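Local structure of single-stranded DNA-binding protein (Thermoanaerobacter tengcongensis, 4GS3) at residues G18-L24 with F36-V42; L60-L66 with A99-V104. The protein probably binds single-stranded DNA, this chain being the N-terminal oligonucleotide/oligosaccharide-binding (OB) domain of a longer protein linked to the primosome. All blocks are in the same frame, centred on the assembly; numbering follows the deposited sequence.

Interaction 1 of 2, residues G18-L24 with F36-V42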
loop_
_atom_site.group_PDB
_atom_site.type_symbol
_atom_site.label_atom_id
_atom_site.label_comp_id
_atom_site.label_asym_id
_atom_site.label_seq_id
_atom_site.Cartn_x
_atom_site.Cartn_y
_atom_site.Cartn_z
ATOM N N GLY A 18 9.135 -0.479 -2.496
ATOM C CA GLY A 18 8.982 0.215 -3.760
ATOM C C GLY A 18 8.549 1.654 -3.562
ATOM O O GLY A 18 8.694 2.206 -2.452
ATOM N N LYS A 19 8.063 2.265 -4.626
ATOM C CA LYS A 19 7.731 3.674 -4.611
ATOM C C LYS A 19 6.256 3.891 -4.836
ATOM O O LYS A 19 5.604 3.228 -5.645
ATOM C CB LYS A 19 8.507 4.435 -5.701
ATOM C CG LYS A 19 9.987 4.593 -5.300
ATOM C CD LYS A 19 10.819 5.364 -6.242
ATOM C CE LYS A 19 12.307 5.293 -5.900
ATOM N NZ LYS A 19 12.956 6.390 -6.672
ATOM N N VAL A 20 5.685 4.858 -4.122
ATOM C CA VAL A 20 4.313 5.269 -4.335
ATOM C C VAL A 20 4.200 5.742 -5.765
ATOM O O VAL A 20 4.918 6.696 -6.155
ATOM C CB VAL A 20 3.899 6.358 -3.320
ATOM C CG1 VAL A 20 2.476 6.863 -3.610
ATOM C CG2 VAL A 20 4.033 5.859 -1.874
ATOM N N PHE A 21 3.336 5.139 -6.544
ATOM C CA PHE A 21 3.232 5.379 -7.991
ATOM C C PHE A 21 2.023 6.184 -8.361
ATOM O O PHE A 21 2.042 7.001 -9.278
ATOM C CB PHE A 21 3.267 4.038 -8.697
ATOM C CG PHE A 21 3.422 4.132 -10.218
ATOM C CD1 PHE A 21 4.593 4.629 -10.763
ATOM C CD2 PHE A 21 2.394 3.708 -11.042
ATOM C CE1 PHE A 21 4.706 4.665 -12.166
ATOM C CE2 PHE A 21 2.545 3.767 -12.406
ATOM C CZ PHE A 21 3.684 4.257 -12.960
ATOM N N THR A 22 0.905 5.950 -7.689
ATOM C CA THR A 22 -0.285 6.763 -7.819
ATOM C C THR A 22 -0.613 7.296 -6.410
ATOM O O THR A 22 -0.226 6.704 -5.415
ATOM C CB THR A 22 -1.463 5.974 -8.382
ATOM O OG1 THR A 22 -1.896 5.001 -7.407
ATOM C CG2 THR A 22 -1.149 5.294 -9.701
ATOM N N PRO A 23 -1.293 8.441 -6.320
ATOM C CA PRO A 23 -1.492 9.056 -5.002
ATOM C C PRO A 23 -2.498 8.286 -4.136
ATOM O O PRO A 23 -3.383 7.598 -4.604
ATOM C CB PRO A 23 -2.008 10.429 -5.294
ATOM C CG PRO A 23 -2.590 10.302 -6.645
ATOM C CD PRO A 23 -1.804 9.310 -7.401
ATOM N N LEU A 24 -2.386 8.518 -2.849
ATOM C CA LEU A 24 -3.392 7.960 -1.934
ATOM C C LEU A 24 -4.752 8.534 -2.283
ATOM O O LEU A 24 -4.981 9.736 -2.347
ATOM C CB LEU A 24 -3.033 8.224 -0.478
ATOM C CG LEU A 24 -2.187 7.099 0.179
ATOM C CD1 LEU A 24 -0.831 7.084 -0.507
ATOM C CD2 LEU A 24 -2.141 7.329 1.669
ATOM N N PHE A 36 -7.380 4.456 2.478
ATOM C CA PHE A 36 -6.871 4.965 1.227
ATOM C C PHE A 36 -6.290 3.811 0.394
ATOM O O PHE A 36 -5.717 2.881 0.960
ATOM C CB PHE A 36 -5.775 5.958 1.469
ATOM C CG PHE A 36 -6.257 7.177 2.229
ATOM C CD1 PHE A 36 -6.368 7.109 3.611
ATOM C CD2 PHE A 36 -6.614 8.301 1.574
ATOM C CE1 PHE A 36 -6.829 8.188 4.317
ATOM C CE2 PHE A 36 -7.048 9.426 2.295
ATOM C CZ PHE A 36 -7.156 9.352 3.650
ATOM N N ASN A 37 -6.423 3.912 -0.896
ATOM C CA ASN A 37 -5.805 2.997 -1.829
ATOM C C ASN A 37 -4.728 3.720 -2.618
ATOM O O ASN A 37 -4.871 4.910 -2.923
ATOM C CB ASN A 37 -6.867 2.543 -2.858
ATOM C CG ASN A 37 -7.954 1.680 -2.291
ATOM O OD1 ASN A 37 -7.738 0.780 -1.486
ATOM N ND2 ASN A 37 -9.169 1.930 -2.736
ATOM N N PHE A 38 -3.666 3.014 -3.008
ATOM C CA PHE A 38 -2.670 3.565 -3.898
ATOM C C PHE A 38 -1.954 2.405 -4.587
ATOM O O PHE A 38 -2.016 1.271 -4.129
ATOM C CB PHE A 38 -1.685 4.486 -3.195
ATOM C CG PHE A 38 -0.773 3.850 -2.203
ATOM C CD1 PHE A 38 -1.172 3.629 -0.897
ATOM C CD2 PHE A 38 0.508 3.482 -2.560
ATOM C CE1 PHE A 38 -0.324 3.101 0.042
ATOM C CE2 PHE A 38 1.374 2.945 -1.624
ATOM C CZ PHE A 38 0.948 2.774 -0.322
ATOM N N ILE A 39 -1.219 2.712 -5.654
ATOM C CA ILE A 39 -0.403 1.734 -6.340
ATOM C C ILE A 39 1.057 1.925 -5.995
ATOM O O ILE A 39 1.558 3.053 -5.983
ATOM C CB ILE A 39 -0.599 1.894 -7.866
ATOM C CG1 ILE A 39 -2.076 1.710 -8.248
ATOM C CG2 ILE A 39 0.325 0.950 -8.651
ATOM C CD1 ILE A 39 -2.697 0.413 -7.811
ATOM N N LEU A 40 1.730 0.813 -5.717
ATOM C CA LEU A 40 3.156 0.775 -5.433
ATOM C C LEU A 40 3.876 0.208 -6.645
ATOM O O LEU A 40 3.496 -0.862 -7.141
ATOM C CB LEU A 40 3.407 -0.100 -4.188
ATOM C CG LEU A 40 4.805 0.013 -3.590
ATOM C CD1 LEU A 40 4.949 1.313 -2.836
ATOM C CD2 LEU A 40 5.092 -1.196 -2.707
ATOM N N GLU A 41 4.936 0.877 -7.101
ATOM C CA GLU A 41 5.802 0.360 -8.154
ATOM C C GLU A 41 6.962 -0.376 -7.522
ATOM O O GLU A 41 7.738 0.220 -6.750
ATOM C CB GLU A 41 6.313 1.518 -9.023
ATOM C CG GLU A 41 7.224 1.120 -10.145
ATOM C CD GLU A 41 7.780 2.332 -10.875
ATOM O OE1 GLU A 41 8.511 3.080 -10.190
ATOM O OE2 GLU A 41 7.464 2.491 -12.065
ATOM N N VAL A 42 7.124 -1.644 -7.834
ATOM C CA VAL A 42 8.137 -2.479 -7.250
ATOM C C VAL A 42 9.019 -3.047 -8.345
ATOM O O VAL A 42 8.541 -3.820 -9.178
ATOM C CB VAL A 42 7.532 -3.645 -6.401
ATOM C CG1 VAL A 42 8.605 -4.479 -5.758
ATOM C CG2 VAL A 42 6.604 -3.045 -5.333
#
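Leu24 and Phe38 lie side by side and point the same way, Leu24 CD1 resting 3.5 Å from Phe38 CD1. Val20 crosses at about a right angle and reaches another part of the ring from the same side of its plane, its CG2 4.0 Å from Phe38 CE2. With CG of Phe38 between the backbone N and the carbonyl carbon (chi1 67°), the ring is swung to where both can reach it. The second methyl of Leu24, CD2, turns instead to Phe36 CB. Nearer the other end, Leu40 CD1 lies over the backbone of Lys19, 3.5 Å from its carbonyl O.

Outward, the backbones take over. Lys19 and Glu41 form an antiparallel hydrogen-bonded pair, Glu41 N to Lys19 O being 2.8 Å. Beyond Val20 the first strand ends, and Ile39 O accepts a bond from Phe21 N and a weak one from Thr22 N. Thr22 then replaces a backbone acceptor with its side chain: OG1 takes the N-H of Ile39 at 3.0 Å, prolonging the ladder past the strand. At the polar edge the carboxylate of Glu41 slants across the Phe21 ring, their planes 37° apart, while its OE2 is hydrogen-bonded to Tyr51 OH.

In this OB domain, strand 33-43 pairs with both 14-20 and 49-57, and Ile54 and Ile74, from strands 49-57 and 71-82, also pack on Phe38.

Interaction 2 of 2, residues L60-L66 with A99-V104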
loop_
_atom_site.group_PDB
_atom_site.type_symbol
_atom_site.label_atom_id
_atom_site.label_comp_id
_atom_site.label_asym_id
_atom_site.label_seq_id
_atom_site.Cartn_x
_atom_site.Cartn_y
_atom_site.Cartn_z
ATOM N N LEU A 60 -2.126 4.270 10.183
ATOM C CA LEU A 60 -0.761 3.756 10.085
ATOM C C LEU A 60 0.331 4.620 9.543
ATOM O O LEU A 60 1.511 4.254 9.487
ATOM C CB LEU A 60 -0.778 2.601 9.055
ATOM C CG LEU A 60 -1.194 1.291 9.655
ATOM C CD1 LEU A 60 -1.090 0.256 8.531
ATOM C CD2 LEU A 60 -0.383 0.806 10.847
ATOM N N PHE A 61 -0.165 5.738 9.011
ATOM C CA PHE A 61 0.879 6.578 8.360
ATOM C C PHE A 61 0.771 7.955 8.979
ATOM O O PHE A 61 1.290 8.937 8.424
ATOM C CB PHE A 61 0.807 6.531 6.851
ATOM C CG PHE A 61 -0.406 7.120 6.145
ATOM C CD1 PHE A 61 -1.550 6.369 5.871
ATOM C CD2 PHE A 61 -0.390 8.458 5.753
ATOM C CE1 PHE A 61 -2.641 6.900 5.213
ATOM C CE2 PHE A 61 -1.489 8.994 5.105
ATOM C CZ PHE A 61 -2.626 8.248 4.883
ATOM N N GLU A 62 0.149 8.016 10.155
ATOM C CA GLU A 62 0.323 9.225 10.929
ATOM C C GLU A 62 1.817 9.503 11.086
ATOM O O GLU A 62 2.625 8.618 11.356
ATOM C CB GLU A 62 -0.288 9.114 12.318
ATOM C CG GLU A 62 -0.711 10.531 12.726
ATOM C CD GLU A 62 -2.178 10.755 12.353
ATOM O OE1 GLU A 62 -3.007 10.376 13.204
ATOM O OE2 GLU A 62 -2.482 11.275 11.259
ATOM N N GLY A 63 2.164 10.731 10.814
ATOM C CA GLY A 63 3.558 11.137 10.888
ATOM C C GLY A 63 4.246 11.181 9.549
ATOM O O GLY A 63 5.187 11.934 9.264
ATOM N N MET A 64 3.755 10.307 8.641
ATOM C CA MET A 64 4.554 10.321 7.413
ATOM C C MET A 64 3.718 10.858 6.266
ATOM O O MET A 64 2.493 10.930 6.243
ATOM C CB MET A 64 5.116 8.948 7.143
ATOM C CG MET A 64 4.279 7.807 6.630
ATOM S SD MET A 64 4.247 6.295 7.653
ATOM C CE MET A 64 5.967 5.993 7.928
ATOM N N ASN A 65 4.490 11.232 5.261
ATOM C CA ASN A 65 3.934 11.726 4.009
ATOM C C ASN A 65 4.138 10.566 3.048
ATOM O O ASN A 65 5.247 9.985 2.975
ATOM C CB ASN A 65 4.570 13.079 3.632
ATOM C CG ASN A 65 4.584 13.307 2.127
ATOM O OD1 ASN A 65 5.236 12.590 1.347
ATOM N ND2 ASN A 65 3.846 14.351 1.755
ATOM N N LEU A 66 3.056 10.230 2.349
ATOM C CA LEU A 66 3.099 9.302 1.234
ATOM C C LEU A 66 2.781 9.954 -0.124
ATOM O O LEU A 66 1.998 9.395 -0.913
ATOM C CB LEU A 66 2.147 8.146 1.574
ATOM C CG LEU A 66 2.513 7.404 2.871
ATOM C CD1 LEU A 66 1.415 6.349 3.120
ATOM C CD2 LEU A 66 3.897 6.798 2.814
ATOM N N ALA A 99 -2.200 -3.057 4.313
ATOM C CA ALA A 99 -0.995 -2.792 5.037
ATOM C C ALA A 99 -1.203 -2.979 6.535
ATOM O O ALA A 99 -2.183 -2.553 7.099
ATOM C CB ALA A 99 -0.515 -1.360 4.744
ATOM N N ARG A 100 -0.208 -3.622 7.136
ATOM C CA ARG A 100 -0.096 -3.712 8.590
ATOM C C ARG A 100 1.035 -2.838 9.096
ATOM O O ARG A 100 0.971 -2.400 10.266
ATOM C CB ARG A 100 0.112 -5.184 8.996
ATOM C CG ARG A 100 -1.187 -5.909 8.797
ATOM C CD ARG A 100 -1.038 -7.298 9.385
ATOM N NE ARG A 100 -0.234 -8.214 8.499
ATOM C CZ ARG A 100 -0.594 -9.429 8.097
ATOM N NH1 ARG A 100 0.202 -10.157 7.339
ATOM N NH2 ARG A 100 -1.753 -9.969 8.453
ATOM N N ASP A 101 2.080 -2.609 8.327
ATOM C CA ASP A 101 3.215 -1.827 8.734
ATOM C C ASP A 101 3.740 -1.131 7.521
ATOM O O ASP A 101 3.747 -1.687 6.410
ATOM C CB ASP A 101 4.333 -2.687 9.357
ATOM C CG ASP A 101 5.404 -1.692 9.838
ATOM O OD1 ASP A 101 5.116 -0.719 10.544
ATOM O OD2 ASP A 101 6.577 -1.814 9.488
ATOM N N ILE A 102 4.146 0.128 7.705
ATOM C CA ILE A 102 4.739 0.892 6.627
ATOM C C ILE A 102 5.887 1.711 7.228
ATOM O O ILE A 102 5.739 2.258 8.336
ATOM C CB ILE A 102 3.741 1.751 5.865
ATOM C CG1 ILE A 102 4.327 2.368 4.553
ATOM C CG2 ILE A 102 3.131 2.824 6.745
ATOM C CD1 ILE A 102 3.263 2.758 3.528
ATOM N N SER A 103 6.982 1.777 6.511
ATOM C CA SER A 103 8.091 2.623 6.882
ATOM C C SER A 103 8.576 3.348 5.626
ATOM O O SER A 103 8.858 2.739 4.601
ATOM C CB SER A 103 9.232 1.789 7.439
ATOM O OG SER A 103 8.918 1.121 8.607
ATOM N N VAL A 104 8.734 4.652 5.727
ATOM C CA VAL A 104 9.312 5.472 4.664
ATOM C C VAL A 104 10.814 5.334 4.784
ATOM O O VAL A 104 11.384 5.447 5.859
ATOM C CB VAL A 104 8.856 6.931 4.736
ATOM C CG1 VAL A 104 9.511 7.758 3.642
ATOM C CG2 VAL A 104 7.327 7.071 4.561
#
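Ile102 offers two ends of its side chain to two different parts of the facing loop. Its CD1 meets Leu66 tip to tip, 4.1 Å from Leu66 CD1, whereas its CG2 branch is turned toward the start of the loop, 3.5 Å from Leu60 O, and is crossed obliquely by Met64, whose SD stands 3.8 Å away. The division follows from the first torsion of Ile102: CG1 runs anti to the backbone N (chi1 -170°), carrying CD1 toward Leu66 and leaving CG2 for the sulfur.

Met64 bends at both chi2 and chi3, a shape that brings CE back to the strand, 3.8 Å from Ile102 O. The Met64 and Val104 side chains run past each other in opposite directions, Met64 CG 3.8 Å from Val104 CG2, and the same valine methyl also receives Leu66 CD2. With an alanine here in place of Met64 the thioether arm is gone, which would probably open a gap between the loop and strand 93-105 and leave Ile102 CG2 without the sulfur beside it.

The loop joins strands 49-57 and 71-82 of the OB barrel, the position at which many OB folds carry a helix; here it contains a type II beta turn from Phe61 to Met64, closed by the bond from Met64 N to Phe61 O. Facing it, strand 93-105 has a classic beta bulge, Arg100 and Asp101 both opposing Glu75, and the guanidinium of Arg100 makes a salt bridge to that glutamate.

Where the chain turns its corner at Arg100, Leu60 lays its two methyls against backbone carbonyls, CD1 3.3 Å from Ala99 O and CD2 3.5 Å from Arg100 O. No hydrogen bond crosses between the two segments.

The two contacts illustrate how one curled sheet can be secured by different chemistry. Interaction 1 joins strand 33-43 to strand 14-20 and the loop after it through mainly backbone hydrogen bonds and one to the Thr22 hydroxyl, with the buried packing on the Val20, Phe38 and Leu40 side; interaction 2 presses an irregular loop on a strand by apolar packing alone. Both are partly buried, but interaction 1 lies nearer the centre of the chain and buries more area, 659 against 380 Å². They share no strand, yet they touch: Leu24 CD2 comes 3.4 Å from Phe61 CZ, and Val20 CG1 lies near Leu66 O. The loop at 60-66 thereby packs against both strand 93-105 and the 18-24 segment.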